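Long-range contact in 122aa long conserved hypothetical protein (Sulfolobus tokodaii, PDB 1WOL), which is of unknown function but belongs to the all-helical HEPN family, whose members include nucleotide-binding proteins and ribonucleases: residues P65-L76 with E105-W116. Residues are numbered along the deposited sequence; the frame is centred on the assembly and turned at random.
Sequences PPADILQCATFL and ECINCAIRILNW. With TBU (tertiary-butyl alcohol), chain C.
Cys72 and Cys109 are joined by a disulfide that staples helix 67-77 to helix 100-120 where their backbones come closest, the CA atoms of the two cysteines lying 5.3 Å apart. On one side of this bond, a chi1 of 175° swings the Phe75 ring away from its own backbone N and across to Glu105 and Cys106; its CE2 lies 3.7 Å from Cys106 SG, an oblique sulfur-aromatic contact. A tertiary-butyl alcohol covers one face of that ring and also touches Cys109 SG, while Glu105 OE1 lies obliquely to the ring and OE2 is salt-bridged to Arg101. Leu76 and Ile113 interlock as knobs into holes, Leu76 among Cys106, Cys109, Ala110 and Ile113, and Ile113 among Ile69, Cys72, Ala73 and Leu76. At the far end, Ile69 CG1 makes a CH-pi contact over the five-membered ring of Trp116, 3.8 Å from its centroid; Pro66 CD packs 3.6 Å from Trp116 CZ2, and Pro65 CB 4.1 Å from CH2. With an alanine here, Ile69 and both prolines would probably lose their aromatic partner, opening a gap at the start of helix 67-77. Nearby, Arg112 NH1 donates to Asp68 OD2 (3.3 Å, 153°) in a salt bridge; OD2 lies in the guanidinium plane but is met from above the carboxylate plane. Segments 67-76 and 105-116 run 133° apart, nearer antiparallel than parallel. The disulfide thus fastens helix 67-77 onto the long helices of the HEPN domain: helix 27-48 touches both partners (Leu76 on Ala38, Ile113 on Val42) and its Cys31 is disulfide-bonded to Cys106, helix 58-61 meets Ala73 and Leu76 through Ile58, Leu62 touches Ile69 and Trp116, and helix 4-23 packs on Ile107, Ile111 and Leu114, outside this interface.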
loop_
_atom_site.group_PDB
_atom_site.type_symbol
_atom_site.label_atom_id
_atom_site.label_comp_id
_atom_site.label_asym_id
_atom_site.label_seq_id
_atom_site.Cartn_x
_atom_site.Cartn_y
_atom_site.Cartn_z
ATOM N N PRO A 65 -10.051 -10.100 6.302
ATOM C CA PRO A 65 -10.601 -8.835 5.757
ATOM C C PRO A 65 -11.652 -9.126 4.626
ATOM O O PRO A 65 -11.731 -10.232 4.052
ATOM C CB PRO A 65 -9.330 -8.187 5.166
ATOM C CG PRO A 65 -8.589 -9.395 4.594
ATOM C CD PRO A 65 -8.744 -10.444 5.747
ATOM N N PRO A 66 -12.404 -8.079 4.203
ATOM C CA PRO A 66 -13.368 -8.271 3.109
ATOM C C PRO A 66 -12.579 -8.698 1.876
ATOM O O PRO A 66 -11.345 -8.324 1.726
ATOM C CB PRO A 66 -13.920 -6.863 2.875
ATOM C CG PRO A 66 -13.801 -6.178 4.165
ATOM C CD PRO A 66 -12.566 -6.785 4.867
ATOM N N ALA A 67 -13.219 -9.373 0.919
ATOM C CA ALA A 67 -12.655 -9.813 -0.332
ATOM C C ALA A 67 -11.904 -8.692 -1.153
ATOM O O ALA A 67 -10.755 -8.842 -1.619
ATOM C CB ALA A 67 -13.759 -10.437 -1.263
ATOM N N ASP A 68 -12.552 -7.535 -1.228
ATOM C CA ASP A 68 -11.974 -6.481 -2.019
ATOM C C ASP A 68 -10.704 -5.973 -1.387
ATOM O O ASP A 68 -9.847 -5.497 -2.111
ATOM C CB ASP A 68 -12.906 -5.280 -2.194
ATOM C CG ASP A 68 -13.282 -4.649 -0.902
ATOM O OD1 ASP A 68 -14.011 -5.229 -0.106
ATOM O OD2 ASP A 68 -12.910 -3.505 -0.611
ATOM N N ILE A 69 -10.634 -6.015 -0.061
ATOM C CA ILE A 69 -9.440 -5.549 0.669
ATOM C C ILE A 69 -8.312 -6.570 0.472
ATOM O O ILE A 69 -7.192 -6.183 0.226
ATOM C CB ILE A 69 -9.781 -5.379 2.125
ATOM C CG1 ILE A 69 -10.761 -4.207 2.349
ATOM C CG2 ILE A 69 -8.447 -5.126 3.028
ATOM C CD1 ILE A 69 -10.183 -2.721 1.899
ATOM N N LEU A 70 -8.625 -7.873 0.666
ATOM C CA LEU A 70 -7.599 -8.866 0.367
ATOM C C LEU A 70 -7.099 -8.771 -1.117
ATOM O O LEU A 70 -5.869 -8.914 -1.398
ATOM C CB LEU A 70 -8.187 -10.258 0.610
ATOM C CG LEU A 70 -7.120 -11.371 0.594
ATOM C CD1 LEU A 70 -6.119 -11.131 1.696
ATOM C CD2 LEU A 70 -7.898 -12.682 0.817
ATOM N N GLN A 71 -8.000 -8.511 -2.090
ATOM C CA GLN A 71 -7.589 -8.416 -3.499
ATOM C C GLN A 71 -6.634 -7.222 -3.676
ATOM O O GLN A 71 -5.572 -7.323 -4.360
ATOM C CB GLN A 71 -8.768 -8.220 -4.454
ATOM C CG GLN A 71 -9.553 -9.513 -4.440
ATOM C CD GLN A 71 -10.913 -9.329 -5.023
ATOM O OE1 GLN A 71 -11.261 -8.235 -5.573
ATOM N NE2 GLN A 71 -11.633 -10.349 -4.955
ATOM N N CYS A 72 -6.969 -6.088 -3.065
ATOM C CA CYS A 72 -6.017 -4.971 -3.205
ATOM C C CYS A 72 -4.740 -5.192 -2.374
ATOM O O CYS A 72 -3.719 -4.641 -2.821
ATOM C CB CYS A 72 -6.669 -3.668 -2.683
ATOM S SG CYS A 72 -7.683 -2.837 -3.960
ATOM N N ALA A 73 -4.830 -5.760 -1.176
ATOM C CA ALA A 73 -3.576 -6.015 -0.424
ATOM C C ALA A 73 -2.697 -6.975 -1.294
ATOM O O ALA A 73 -1.505 -6.699 -1.460
ATOM C CB ALA A 73 -3.922 -6.642 0.938
ATOM N N THR A 74 -3.226 -8.060 -1.809
ATOM C CA THR A 74 -2.408 -8.964 -2.658
ATOM C C THR A 74 -1.787 -8.213 -3.822
ATOM O O THR A 74 -0.575 -8.401 -4.164
ATOM C CB THR A 74 -3.277 -10.167 -3.127
ATOM O OG1 THR A 74 -3.595 -10.888 -1.940
ATOM C CG2 THR A 74 -2.575 -11.106 -4.211
ATOM N N PHE A 75 -2.578 -7.336 -4.473
ATOM C CA PHE A 75 -2.099 -6.594 -5.632
ATOM C C PHE A 75 -0.994 -5.657 -5.167
ATOM O O PHE A 75 0.038 -5.537 -5.922
ATOM C CB PHE A 75 -3.278 -5.790 -6.227
ATOM C CG PHE A 75 -2.931 -4.894 -7.351
ATOM C CD1 PHE A 75 -2.577 -5.379 -8.595
ATOM C CD2 PHE A 75 -2.910 -3.481 -7.167
ATOM C CE1 PHE A 75 -2.188 -4.489 -9.621
ATOM C CE2 PHE A 75 -2.523 -2.628 -8.220
ATOM C CZ PHE A 75 -2.153 -3.100 -9.448
ATOM N N LEU A 76 -1.170 -4.906 -4.079
ATOM C CA LEU A 76 -0.142 -3.942 -3.678
ATOM C C LEU A 76 1.138 -4.668 -3.190
ATOM O O LEU A 76 2.248 -4.106 -3.305
ATOM C CB LEU A 76 -0.656 -3.040 -2.595
ATOM C CG LEU A 76 -1.617 -1.970 -3.197
ATOM C CD1 LEU A 76 -2.190 -1.144 -1.993
ATOM C CD2 LEU A 76 -0.880 -1.077 -4.167
ATOM N N GLU A 105 -4.449 1.952 -10.649
ATOM C CA GLU A 105 -4.896 0.771 -9.862
ATOM C C GLU A 105 -4.206 0.727 -8.509
ATOM O O GLU A 105 -4.826 0.364 -7.494
ATOM C CB GLU A 105 -4.531 -0.503 -10.658
ATOM C CG GLU A 105 -5.422 -0.552 -11.903
ATOM C CD GLU A 105 -5.177 -1.842 -12.755
ATOM O OE1 GLU A 105 -4.298 -2.642 -12.414
ATOM O OE2 GLU A 105 -5.959 -1.907 -13.753
ATOM N N CYS A 106 -2.956 1.063 -8.473
ATOM C CA CYS A 106 -2.241 1.063 -7.175
ATOM C C CYS A 106 -2.795 2.217 -6.295
ATOM O O CYS A 106 -3.073 1.911 -5.094
ATOM C CB CYS A 106 -0.765 1.419 -7.374
ATOM S SG CYS A 106 0.137 -0.064 -8.117
ATOM N N ILE A 107 -2.963 3.449 -6.765
ATOM C CA ILE A 107 -3.449 4.540 -5.924
ATOM C C ILE A 107 -4.851 4.136 -5.413
ATOM O O ILE A 107 -5.141 4.351 -4.232
ATOM C CB ILE A 107 -3.463 5.811 -6.728
ATOM C CG1 ILE A 107 -1.971 6.316 -6.822
ATOM C CG2 ILE A 107 -4.290 6.901 -5.964
ATOM C CD1 ILE A 107 -1.808 7.454 -7.905
ATOM N N ASN A 108 -5.664 3.700 -6.345
ATOM C CA ASN A 108 -7.047 3.381 -5.869
ATOM C C ASN A 108 -7.159 2.251 -4.929
ATOM O O ASN A 108 -8.080 2.265 -4.032
ATOM C CB ASN A 108 -7.892 3.201 -7.153
ATOM C CG ASN A 108 -8.024 4.490 -7.860
ATOM O OD1 ASN A 108 -7.803 5.584 -7.381
ATOM N ND2 ASN A 108 -8.495 4.378 -9.148
ATOM N N CYS A 109 -6.275 1.254 -5.023
ATOM C CA CYS A 109 -6.289 0.234 -3.981
ATOM C C CYS A 109 -5.810 0.788 -2.674
ATOM O O CYS A 109 -6.229 0.380 -1.611
ATOM C CB CYS A 109 -5.350 -0.938 -4.344
ATOM S SG CYS A 109 -6.215 -2.227 -5.282
ATOM N N ALA A 110 -4.771 1.683 -2.699
ATOM C CA ALA A 110 -4.337 2.367 -1.432
ATOM C C ALA A 110 -5.474 3.168 -0.808
ATOM O O ALA A 110 -5.646 3.075 0.406
ATOM C CB ALA A 110 -3.067 3.293 -1.723
ATOM N N ILE A 111 -6.289 3.859 -1.638
ATOM C CA ILE A 111 -7.400 4.625 -1.095
ATOM C C ILE A 111 -8.416 3.654 -0.512
ATOM O O ILE A 111 -8.908 3.917 0.618
ATOM C CB ILE A 111 -7.997 5.361 -2.266
ATOM C CG1 ILE A 111 -7.125 6.565 -2.658
ATOM C CG2 ILE A 111 -9.396 5.947 -1.793
ATOM C CD1 ILE A 111 -7.505 7.187 -4.042
ATOM N N ARG A 112 -8.659 2.533 -1.172
ATOM C CA ARG A 112 -9.667 1.537 -0.635
ATOM C C ARG A 112 -9.178 1.063 0.697
ATOM O O ARG A 112 -9.955 0.993 1.634
ATOM C CB ARG A 112 -9.856 0.409 -1.695
ATOM C CG ARG A 112 -10.613 -0.926 -1.544
ATOM C CD ARG A 112 -11.062 -0.943 -3.060
ATOM N NE ARG A 112 -12.314 -1.103 -3.043
ATOM C CZ ARG A 112 -13.262 -0.375 -2.634
ATOM N NH1 ARG A 112 -14.052 -0.626 -1.606
ATOM N NH2 ARG A 112 -13.410 0.662 -3.465
ATOM N N ILE A 113 -7.908 0.685 0.831
ATOM C CA ILE A 113 -7.417 0.198 2.148
ATOM C C ILE A 113 -7.348 1.258 3.187
ATOM O O ILE A 113 -7.783 0.991 4.328
ATOM C CB ILE A 113 -6.096 -0.542 1.937
ATOM C CG1 ILE A 113 -6.317 -1.781 1.125
ATOM C CG2 ILE A 113 -5.401 -0.837 3.336
ATOM C CD1 ILE A 113 -5.005 -2.508 0.611
ATOM N N LEU A 114 -6.904 2.474 2.880
ATOM C CA LEU A 114 -6.833 3.543 3.818
ATOM C C LEU A 114 -8.235 3.911 4.317
ATOM O O LEU A 114 -8.403 4.099 5.519
ATOM C CB LEU A 114 -6.143 4.731 3.162
ATOM C CG LEU A 114 -6.212 6.075 3.971
ATOM C CD1 LEU A 114 -5.433 5.918 5.254
ATOM C CD2 LEU A 114 -5.533 7.199 3.129
ATOM N N ASN A 115 -9.220 3.909 3.418
ATOM C CA ASN A 115 -10.584 4.320 3.910
ATOM C C ASN A 115 -11.140 3.190 4.750
ATOM O O ASN A 115 -11.943 3.504 5.721
ATOM C CB ASN A 115 -11.569 4.482 2.739
ATOM C CG ASN A 115 -11.354 5.643 1.922
ATOM O OD1 ASN A 115 -10.821 6.597 2.345
ATOM N ND2 ASN A 115 -11.922 5.584 0.665
ATOM N N TRP A 116 -10.848 1.951 4.395
ATOM C CA TRP A 116 -11.420 0.769 5.158
ATOM C C TRP A 116 -10.772 0.795 6.557
ATOM O O TRP A 116 -11.423 0.624 7.575
ATOM C CB TRP A 116 -11.126 -0.435 4.365
ATOM C CG TRP A 116 -11.419 -1.702 5.126
ATOM C CD1 TRP A 116 -12.700 -2.321 5.298
ATOM C CD2 TRP A 116 -10.485 -2.546 5.787
ATOM N NE1 TRP A 116 -12.538 -3.510 6.020
ATOM C CE2 TRP A 116 -11.205 -3.674 6.316
ATOM C CE3 TRP A 116 -9.095 -2.483 5.957
ATOM C CZ2 TRP A 116 -10.579 -4.728 7.012
ATOM C CZ3 TRP A 116 -8.487 -3.522 6.652
ATOM C CH2 TRP A 116 -9.223 -4.630 7.171
HETATM O O TBU C . -8.436 -5.098 -9.238
HETATM C C TBU C . -7.046 -4.941 -8.906
HETATM C C1 TBU C . -6.305 -5.977 -9.837
HETATM C C2 TBU C . -6.858 -5.317 -7.460
HETATM C C3 TBU C . -6.677 -3.506 -9.138
#